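PDB 4R7S: tetratricopeptide repeat protein from Parabacteroides merdae ATCC 43184, which is of unknown function but, as a tetratricopeptide repeat protein built of paired helices, probably serves as a scaffold for binding other proteins or peptides. Local coordinates for residues A[22-25]-A[26-30]; A[166-169]-A[170-173]; A[247-250]-A[251-254]. All coordinates share one frame; numbering follows the deposited sequence.

Interaction 1 of 3, residues A[22-25]-A[26-30]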
ATOM      1  N   SER A  22     -19.594  14.823  -8.693  1.00 41.86           N
ATOM      2  CA  SER A  22     -20.913  14.587  -9.251  1.00 41.20           C
ATOM      3  C   SER A  22     -21.305  13.105  -9.126  1.00 43.07           C
ATOM      4  O   SER A  22     -22.448  12.827  -8.769  1.00 44.37           O
ATOM      5  CB  SER A  22     -20.962  15.036 -10.702  1.00 44.25           C
ATOM      6  OG  SER A  22     -20.676  16.414 -10.833  1.00 48.65           O
ATOM      7  N   ALA A  23     -20.372  12.171  -9.364  1.00 36.76           N
ATOM      8  CA  ALA A  23     -20.662  10.739  -9.218  1.00 37.66           C
ATOM      9  C   ALA A  23     -21.172  10.423  -7.795  1.00 43.06           C
ATOM     10  O   ALA A  23     -22.212   9.775  -7.664  1.00 41.91           O
ATOM     11  CB  ALA A  23     -19.434   9.904  -9.550  1.00 38.15           C
ATOM     12  N   GLU A  24     -20.507  10.997  -6.752  1.00 41.11           N
ATOM     13  CA  GLU A  24     -20.875  10.911  -5.331  1.00 40.84           C
ATOM     14  C   GLU A  24     -22.313  11.379  -5.085  1.00 46.01           C
ATOM     15  O   GLU A  24     -23.075  10.686  -4.393  1.00 45.85           O
ATOM     16  CB  GLU A  24     -19.911  11.760  -4.486  1.00 41.92           C
ATOM     17  CG  GLU A  24     -20.324  11.903  -3.033  1.00 46.25           C
ATOM     18  CD  GLU A  24     -19.196  12.211  -2.077  1.00 63.97           C
ATOM     19  OE1 GLU A  24     -18.048  12.358  -2.555  1.00 44.80           O
ATOM     20  OE2 GLU A  24     -19.454  12.294  -0.851  1.00 54.59           O
ATOM     21  N   GLU A  25     -22.673  12.554  -5.638  1.00 44.10           N
ATOM     22  CA  GLU A  25     -24.007  13.139  -5.485  1.00 45.33           C
ATOM     23  C   GLU A  25     -25.090  12.289  -6.144  1.00 49.25           C
ATOM     24  O   GLU A  25     -26.150  12.097  -5.541  1.00 49.37           O
ATOM     25  CB  GLU A  25     -24.062  14.577  -6.035  1.00 47.66           C
ATOM     26  CG  GLU A  25     -24.384  15.617  -4.970  1.00 60.76           C
ATOM     27  CD  GLU A  25     -25.555  15.291  -4.053  1.00 84.48           C
ATOM     28  OE1 GLU A  25     -26.698  15.181  -4.556  1.00 70.90           O
ATOM     29  OE2 GLU A  25     -25.320  15.132  -2.832  1.00 77.50           O
ATOM     30  N   SER A  26     -24.820  11.750  -7.356  1.00 44.72           N
ATOM     31  CA  SER A  26     -25.772  10.872  -8.059  1.00 43.41           C
ATOM     32  C   SER A  26     -26.085   9.631  -7.209  1.00 43.48           C
ATOM     33  O   SER A  26     -27.260   9.282  -7.058  1.00 42.91           O
ATOM     34  CB  SER A  26     -25.232  10.463  -9.426  1.00 45.97           C
ATOM     35  OG  SER A  26     -25.050  11.619 -10.224  1.00 54.98           O
ATOM     36  N   LEU A  27     -25.044   9.035  -6.587  1.00 37.51           N
ATOM     37  CA  LEU A  27     -25.193   7.863  -5.711  1.00 37.39           C
ATOM     38  C   LEU A  27     -26.030   8.193  -4.472  1.00 41.81           C
ATOM     39  O   LEU A  27     -26.985   7.470  -4.166  1.00 40.82           O
ATOM     40  CB  LEU A  27     -23.833   7.268  -5.315  1.00 36.61           C
ATOM     41  CG  LEU A  27     -23.150   6.448  -6.434  1.00 40.55           C
ATOM     42  CD1 LEU A  27     -21.807   5.961  -6.016  1.00 40.21           C
ATOM     43  CD2 LEU A  27     -23.970   5.269  -6.847  1.00 39.32           C
ATOM     44  N   LYS A  28     -25.711   9.325  -3.810  1.00 39.48           N
ATOM     45  CA  LYS A  28     -26.432   9.824  -2.644  1.00 39.15           C
ATOM     46  C   LYS A  28     -27.872  10.103  -2.994  1.00 45.73           C
ATOM     47  O   LYS A  28     -28.769   9.732  -2.222  1.00 47.51           O
ATOM     48  CB  LYS A  28     -25.768  11.078  -2.098  1.00 40.05           C
ATOM     49  CG  LYS A  28     -24.630  10.767  -1.143  1.00 51.32           C
ATOM     50  CD  LYS A  28     -23.987  12.048  -0.609  1.00 55.96           C
ATOM     51  CE  LYS A  28     -22.701  11.765   0.113  1.00 51.46           C
ATOM     52  NZ  LYS A  28     -21.910  12.997   0.309  1.00 60.68           N
ATOM     53  N   ALA A  29     -28.106  10.697  -4.186  1.00 41.57           N
ATOM     54  CA  ALA A  29     -29.450  11.016  -4.658  1.00 41.23           C
ATOM     55  C   ALA A  29     -30.245   9.735  -4.941  1.00 45.79           C
ATOM     56  O   ALA A  29     -31.421   9.632  -4.556  1.00 47.30           O
ATOM     57  CB  ALA A  29     -29.373  11.889  -5.897  1.00 41.84           C
ATOM     58  N   ALA A  30     -29.605   8.752  -5.592  1.00 41.09           N
ATOM     59  CA  ALA A  30     -30.254   7.482  -5.877  1.00 41.20           C
ATOM     60  C   ALA A  30     -30.749   6.855  -4.576  1.00 45.91           C
ATOM     61  O   ALA A  30     -31.932   6.519  -4.480  1.00 46.47           O
ATOM     62  CB  ALA A  30     -29.303   6.544  -6.602  1.00 41.35           C
TER
HETATM   63  O   HOH W   1     -22.468  14.728  -1.849  1.00 55.11           O
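The carboxylate of Glu24 is met by Lys28 one helical turn on: NZ approaches OE2 on its anti side, 21° out of the carboxylate plane, and closes a salt bridge of 2.8 Å. The other groups on this carboxylate come from beyond the turn, Gln54 bonding OE1 while Gln51 and Lys56 reach OE2, so both oxygens are engaged and the group is probably held fixed and charged. Glu24 sends CG anti to its own N (chi1 171°) and stays extended, and the extended Lys28 runs beside it in the same direction, its CE lying 3.9 Å from Glu24 CG. Glu25 crosses Lys28 at about a right angle. Its OE2 stops 5.1 Å short of Lys28 NZ, and a water bridges them, donating to Glu25 OE2 and accepting from Lys28 NZ, the latter at 2.8 Å. Glu25 OE1 pairs instead with Arg32. With an alanine at Lys28, Glu24 OE2 would probably lose one of its positive partners, and the bridging water its donor. On another side of the helix, Ser26 OG turns back to Ser22 O at 3.2 Å, with its donor 42° above the carbonyl plane, while Ser26 N takes the same oxygen at 3.0 Å. Ala23 and Ser26 face helix 2-16, and Leu27 packs on Leu43, Asn46 and Ile50 of helix 40-52. The salt bridge is an ordinary i to i+4 pair along helix 20-33; the packing of that helix between 2-16 and 40-52 is that of the antiparallel helices of tetratricopeptide repeats.

Interaction 2 of 3, residues A[166-169]-A[170-173]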
ATOM      1  N   PHE A 166      16.464 -11.142  -3.050  1.00 33.31           N
ATOM      2  CA  PHE A 166      16.568  -9.967  -3.913  1.00 32.63           C
ATOM      3  C   PHE A 166      17.501 -10.241  -5.061  1.00 38.92           C
ATOM      4  O   PHE A 166      17.225  -9.782  -6.156  1.00 40.32           O
ATOM      5  CB  PHE A 166      17.058  -8.725  -3.145  1.00 33.20           C
ATOM      6  CG  PHE A 166      15.987  -7.991  -2.393  1.00 33.99           C
ATOM      7  CD1 PHE A 166      14.983  -7.305  -3.071  1.00 37.90           C
ATOM      8  CD2 PHE A 166      15.993  -7.951  -1.010  1.00 35.14           C
ATOM      9  CE1 PHE A 166      13.983  -6.614  -2.369  1.00 37.87           C
ATOM     10  CE2 PHE A 166      15.008  -7.249  -0.310  1.00 37.87           C
ATOM     11  CZ  PHE A 166      14.001  -6.597  -0.992  1.00 35.39           C
ATOM     12  N   ASN A 167      18.599 -10.972  -4.837  1.00 36.28           N
ATOM     13  CA  ASN A 167      19.510 -11.254  -5.948  1.00 38.18           C
ATOM     14  C   ASN A 167      18.815 -12.148  -6.987  1.00 45.32           C
ATOM     15  O   ASN A 167      18.950 -11.908  -8.197  1.00 46.57           O
ATOM     16  CB  ASN A 167      20.839 -11.872  -5.475  1.00 34.30           C
ATOM     17  CG  ASN A 167      21.720 -10.915  -4.705  1.00 43.71           C
ATOM     18  OD1 ASN A 167      21.631  -9.680  -4.829  1.00 39.42           O
ATOM     19  ND2 ASN A 167      22.611 -11.472  -3.885  1.00 30.54           N
ATOM     20  N   TYR A 168      18.031 -13.129  -6.509  1.00 40.82           N
ATOM     21  CA  TYR A 168      17.314 -14.036  -7.387  1.00 40.07           C
ATOM     22  C   TYR A 168      16.280 -13.273  -8.231  1.00 43.76           C
ATOM     23  O   TYR A 168      16.259 -13.451  -9.448  1.00 43.24           O
ATOM     24  CB  TYR A 168      16.656 -15.190  -6.595  1.00 40.55           C
ATOM     25  CG  TYR A 168      15.709 -16.016  -7.441  1.00 42.75           C
ATOM     26  CD1 TYR A 168      16.178 -16.761  -8.526  1.00 44.48           C
ATOM     27  CD2 TYR A 168      14.333 -15.994  -7.210  1.00 44.16           C
ATOM     28  CE1 TYR A 168      15.310 -17.496  -9.332  1.00 45.54           C
ATOM     29  CE2 TYR A 168      13.457 -16.763  -7.984  1.00 45.92           C
ATOM     30  CZ  TYR A 168      13.950 -17.502  -9.053  1.00 55.91           C
ATOM     31  OH  TYR A 168      13.104 -18.251  -9.838  1.00 58.11           O
ATOM     32  N   LEU A 169      15.437 -12.437  -7.586  1.00 39.96           N
ATOM     33  CA  LEU A 169      14.378 -11.665  -8.237  1.00 39.08           C
ATOM     34  C   LEU A 169      14.935 -10.720  -9.290  1.00 43.51           C
ATOM     35  O   LEU A 169      14.346 -10.595 -10.365  1.00 43.12           O
ATOM     36  CB  LEU A 169      13.550 -10.870  -7.214  1.00 38.79           C
ATOM     37  CG  LEU A 169      12.695 -11.678  -6.230  1.00 44.46           C
ATOM     38  CD1 LEU A 169      11.962 -10.746  -5.218  1.00 44.46           C
ATOM     39  CD2 LEU A 169      11.696 -12.570  -6.952  1.00 47.31           C
ATOM     40  N   ILE A 170      16.056 -10.051  -8.977  1.00 40.50           N
ATOM     41  CA  ILE A 170      16.746  -9.091  -9.847  1.00 40.25           C
ATOM     42  C   ILE A 170      17.383  -9.851 -11.021  1.00 46.49           C
ATOM     43  O   ILE A 170      17.337  -9.352 -12.135  1.00 46.80           O
ATOM     44  CB  ILE A 170      17.771  -8.226  -9.034  1.00 42.14           C
ATOM     45  CG1 ILE A 170      17.006  -7.216  -8.122  1.00 40.67           C
ATOM     46  CG2 ILE A 170      18.812  -7.519  -9.940  1.00 41.93           C
ATOM     47  CD1 ILE A 170      17.832  -6.218  -7.314  1.00 38.53           C
ATOM     48  N   SER A 171      17.916 -11.064 -10.801  1.00 44.54           N
ATOM     49  CA  SER A 171      18.458 -11.891 -11.898  1.00 44.98           C
ATOM     50  C   SER A 171      17.340 -12.289 -12.884  1.00 49.65           C
ATOM     51  O   SER A 171      17.580 -12.357 -14.090  1.00 51.25           O
ATOM     52  CB  SER A 171      19.148 -13.141 -11.357  1.00 48.37           C
ATOM     53  OG  SER A 171      18.281 -14.266 -11.305  1.00 61.50           O
ATOM     54  N   GLU A 172      16.120 -12.531 -12.356  1.00 44.24           N
ATOM     55  CA  GLU A 172      14.934 -12.911 -13.106  1.00 43.91           C
ATOM     56  C   GLU A 172      14.359 -11.733 -13.898  1.00 51.22           C
ATOM     57  O   GLU A 172      14.055 -11.890 -15.081  1.00 52.40           O
ATOM     58  CB  GLU A 172      13.880 -13.497 -12.161  1.00 44.90           C
ATOM     59  CG  GLU A 172      14.191 -14.924 -11.729  1.00 54.51           C
ATOM     60  CD  GLU A 172      14.283 -15.937 -12.856  1.00 69.83           C
ATOM     61  OE1 GLU A 172      13.226 -16.280 -13.437  1.00 60.31           O
ATOM     62  OE2 GLU A 172      15.416 -16.356 -13.186  1.00 62.53           O
HETATM   63  N   MSE A 173      14.222 -10.556 -13.254  1.00 48.36           N
HETATM   64  CA  MSE A 173      13.728  -9.316 -13.855  1.00 47.79           C
HETATM   65  C   MSE A 173      14.802  -8.227 -13.676  1.00 51.81           C
HETATM   66  O   MSE A 173      14.650  -7.346 -12.821  1.00 51.61           O
HETATM   67  CB  MSE A 173      12.375  -8.911 -13.238  1.00 50.25           C
HETATM   68  CG  MSE A 173      11.246  -9.878 -13.565  1.00 58.84           C
HETATM   69 SE   MSE A 173      10.996 -10.191 -15.502  0.75 67.88          SE
HETATM   70  CE  MSE A 173      10.169  -8.450 -15.925  1.00 64.81           C
TER
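From Phe166 to selenomethionine Met173 the backbone makes i to i+4 bonds, Ile170 N to Phe166 O through Met173 N to Leu169 O, before Met173 leaves helical phi/psi. The side-chain contact proper lies on the outer surface, where Glu172 folds over the ring of Tyr168. The touching atom is the methylene CG, 4.0 Å from the ring centroid and 24° off the ring normal, a CH-pi contact over one face and displaced toward the rim nearest CE1 and CZ, each 3.7 Å from Glu172 CG. The ring reaches this place because Tyr168 carries CG anti to N (chi1 170°), which leads it forward along the helix toward Glu172. Glu172 in turn bends at chi2, and its carboxylate ends nearly parallel to the ring, the two planes 13° apart. The aliphatic part of the glutamate thus does the packing, while the carboxylate lies near the hydroxyl end of the ring without a bond to it.

These are the last two turns of helix 159-172, in a protein assembled from tetratricopeptide repeats, whose helices pack in antiparallel pairs. Nonpolar side chains face the neighbouring helices: Phe166 and Leu169 rest on Leu147 of helix 143-156, whereas Ile170 lies against Leu179 and Tyr180 of helix 178-189. Asn167 OD1 is bonded to Arg183 of that second helix.

Close to the helix end, Tyr168 O accepts twice, from Glu172 N at 3.1 Å and from Ser171 OG at 2.9 Å. The hydroxyl donor is somewhat tilted from the carbonyl plane. Ile170 CG1, beside its own backbone N, presses on Phe166 O at 3.2 Å.

Interaction 3 of 3, residues A[247-250]-A[251-254]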
ATOM      1  N   ILE A 247      10.230  13.659   7.807  1.00 47.87           N
ATOM      2  CA  ILE A 247      11.074  14.462   6.926  1.00 48.27           C
ATOM      3  C   ILE A 247      11.562  15.707   7.677  1.00 51.74           C
ATOM      4  O   ILE A 247      12.704  16.123   7.465  1.00 51.70           O
ATOM      5  CB  ILE A 247      10.405  14.784   5.557  1.00 52.33           C
ATOM      6  CG1 ILE A 247      11.446  14.917   4.433  1.00 53.07           C
ATOM      7  CG2 ILE A 247       9.515  16.002   5.612  1.00 54.93           C
ATOM      8  CD1 ILE A 247      11.924  13.631   3.863  1.00 57.92           C
ATOM      9  N   LYS A 248      10.734  16.233   8.619  1.00 48.69           N
ATOM     10  CA  LYS A 248      11.071  17.385   9.475  1.00 48.74           C
ATOM     11  C   LYS A 248      12.280  17.037  10.392  1.00 50.69           C
ATOM     12  O   LYS A 248      13.216  17.831  10.488  1.00 50.91           O
ATOM     13  CB  LYS A 248       9.840  17.825  10.317  1.00 51.14           C
ATOM     14  CG  LYS A 248      10.015  19.159  11.050  1.00 63.79           C
ATOM     15  CD  LYS A 248       9.012  19.371  12.187  1.00 73.41           C
ATOM     16  CE  LYS A 248       9.679  19.605  13.525  1.00 85.64           C
ATOM     17  NZ  LYS A 248      10.467  20.869  13.555  1.00 98.25           N
ATOM     18  N   GLU A 249      12.248  15.845  11.041  1.00 45.34           N
ATOM     19  CA  GLU A 249      13.298  15.351  11.946  1.00 44.82           C
ATOM     20  C   GLU A 249      14.619  15.063  11.215  1.00 47.83           C
ATOM     21  O   GLU A 249      15.682  15.294  11.800  1.00 47.29           O
ATOM     22  CB  GLU A 249      12.851  14.078  12.702  1.00 45.61           C
ATOM     23  CG  GLU A 249      11.595  14.225  13.557  1.00 57.13           C
ATOM     24  CD  GLU A 249      11.563  15.244  14.688  1.00 80.61           C
ATOM     25  OE1 GLU A 249      12.633  15.611  15.231  1.00 54.80           O
ATOM     26  OE2 GLU A 249      10.435  15.625  15.074  1.00 83.86           O
ATOM     27  N   LEU A 250      14.546  14.522   9.965  1.00 42.95           N
ATOM     28  CA  LEU A 250      15.726  14.212   9.149  1.00 42.35           C
ATOM     29  C   LEU A 250      16.434  15.494   8.764  1.00 45.31           C
ATOM     30  O   LEU A 250      17.649  15.591   8.902  1.00 44.91           O
ATOM     31  CB  LEU A 250      15.335  13.426   7.874  1.00 41.95           C
ATOM     32  CG  LEU A 250      14.806  12.010   8.045  1.00 45.40           C
ATOM     33  CD1 LEU A 250      14.271  11.483   6.732  1.00 44.17           C
ATOM     34  CD2 LEU A 250      15.863  11.082   8.642  1.00 46.61           C
ATOM     35  N   LEU A 251      15.653  16.498   8.327  1.00 43.17           N
ATOM     36  CA  LEU A 251      16.148  17.823   7.970  1.00 43.70           C
ATOM     37  C   LEU A 251      16.887  18.482   9.124  1.00 47.59           C
ATOM     38  O   LEU A 251      17.938  19.069   8.868  1.00 46.39           O
ATOM     39  CB  LEU A 251      15.018  18.723   7.456  1.00 43.91           C
ATOM     40  CG  LEU A 251      14.693  18.474   5.981  1.00 48.45           C
ATOM     41  CD1 LEU A 251      13.312  18.979   5.621  1.00 48.45           C
ATOM     42  CD2 LEU A 251      15.787  19.048   5.058  1.00 51.60           C
ATOM     43  N   LYS A 252      16.392  18.342  10.393  1.00 45.50           N
ATOM     44  CA  LYS A 252      17.079  18.885  11.593  1.00 45.80           C
ATOM     45  C   LYS A 252      18.506  18.309  11.749  1.00 50.09           C
ATOM     46  O   LYS A 252      19.386  18.998  12.278  1.00 50.85           O
ATOM     47  CB  LYS A 252      16.295  18.591  12.884  1.00 47.13           C
ATOM     48  CG  LYS A 252      15.012  19.384  13.064  1.00 51.03           C
ATOM     49  CD  LYS A 252      14.010  18.707  14.037  1.00 51.00           C
ATOM     50  CE  LYS A 252      14.561  18.417  15.428  1.00 52.29           C
ATOM     51  NZ  LYS A 252      13.489  17.996  16.380  1.00 59.48           N
ATOM     52  N   LEU A 253      18.732  17.051  11.297  1.00 45.35           N
ATOM     53  CA  LEU A 253      20.040  16.401  11.429  1.00 45.27           C
ATOM     54  C   LEU A 253      21.075  16.964  10.417  1.00 53.30           C
ATOM     55  O   LEU A 253      22.283  16.743  10.589  1.00 52.27           O
ATOM     56  CB  LEU A 253      19.931  14.861  11.314  1.00 44.02           C
ATOM     57  CG  LEU A 253      18.867  14.147  12.184  1.00 47.28           C
ATOM     58  CD1 LEU A 253      18.962  12.677  12.030  1.00 46.21           C
ATOM     59  CD2 LEU A 253      18.963  14.514  13.674  1.00 49.26           C
ATOM     60  N   THR A 254      20.607  17.737   9.413  1.00 53.51           N
ATOM     61  CA  THR A 254      21.462  18.384   8.402  1.00 54.83           C
ATOM     62  C   THR A 254      21.821  19.838   8.771  1.00 64.82           C
ATOM     63  O   THR A 254      22.660  20.429   8.088  1.00 64.69           O
ATOM     64  CB  THR A 254      20.764  18.392   7.024  1.00 54.91           C
ATOM     65  OG1 THR A 254      19.676  19.310   7.055  1.00 46.51           O
ATOM     66  CG2 THR A 254      20.290  17.012   6.572  1.00 52.09           C
TER
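Glu249 and Lys252, three residues apart on the last helix, run side by side in the same direction and join through a salt bridge of 2.8 Å from Lys252 NZ to Glu249 OE1. The ammonium comes to the syn side of that oxygen, 25° out of the carboxylate plane. Both chains bend on the way. Glu249 bends at chi2, and Lys252, extended through chi2, kinks at chi3 (56°), which swings CE and NZ toward Glu249 OE1; CE lies 3.4 Å from Glu249 OE1. Lys248, by contrast, starts with CG anti to N and then bends at chi3 and chi4; it crosses Lys252 at a slant, NZ 4.2 Å from Lys252 CD. The two ammonium groups remain 5.0 Å apart, NZ to NZ, and the carboxylate of Glu249 probably offsets part of their mutual repulsion.

Leu251 lays its branch back along the preceding turn, with CG 3.4 Å from Ile247 O, while its own N bonds that same oxygen. Farther on, Leu253 N bonds Leu250 O, an i to i+3 pair with the donor well above the carbonyl plane. Thr254 places OG1 between its N and its carbonyl carbon, chi1 71°. That puts Thr254 OG1 2.5 Å from Leu251 O, suspiciously short, so the exact geometry of this bond is doubtful; Leu251 O also accepts from Thr254 N.

The charged residues keep to the surface. Ile247 and Leu250 both pack on Val215 of helix 211-223, Leu253 reaches Leu222 of that helix, and Leu250 and Thr254 meet Phe234 of helix 227-238, so this is the C-terminal helix of a tetratricopeptide-repeat array, packed on the preceding helical pair.

In the fold
From the N terminus, interaction 1 comes first, in helix 20-33, then interaction 2 at the end of helix 159-172, and last interaction 3 in helix 244-252. Each joins neighbouring turns within one continuous stretch, so none closes a long loop, and the three follow in series without nesting or crossing. They do not touch. Centres lie about 47 Å apart for interactions 1 and 2, about 44 Å for interactions 1 and 3, and about 34 Å for interactions 2 and 3. Interactions 1 and 2 sit on opposite sides of the chain's centre. The helices of interactions 1, 2 and 3 pack against 2-16 and 40-52, 143-156 and 178-189, and 211-223 and 227-238, respectively.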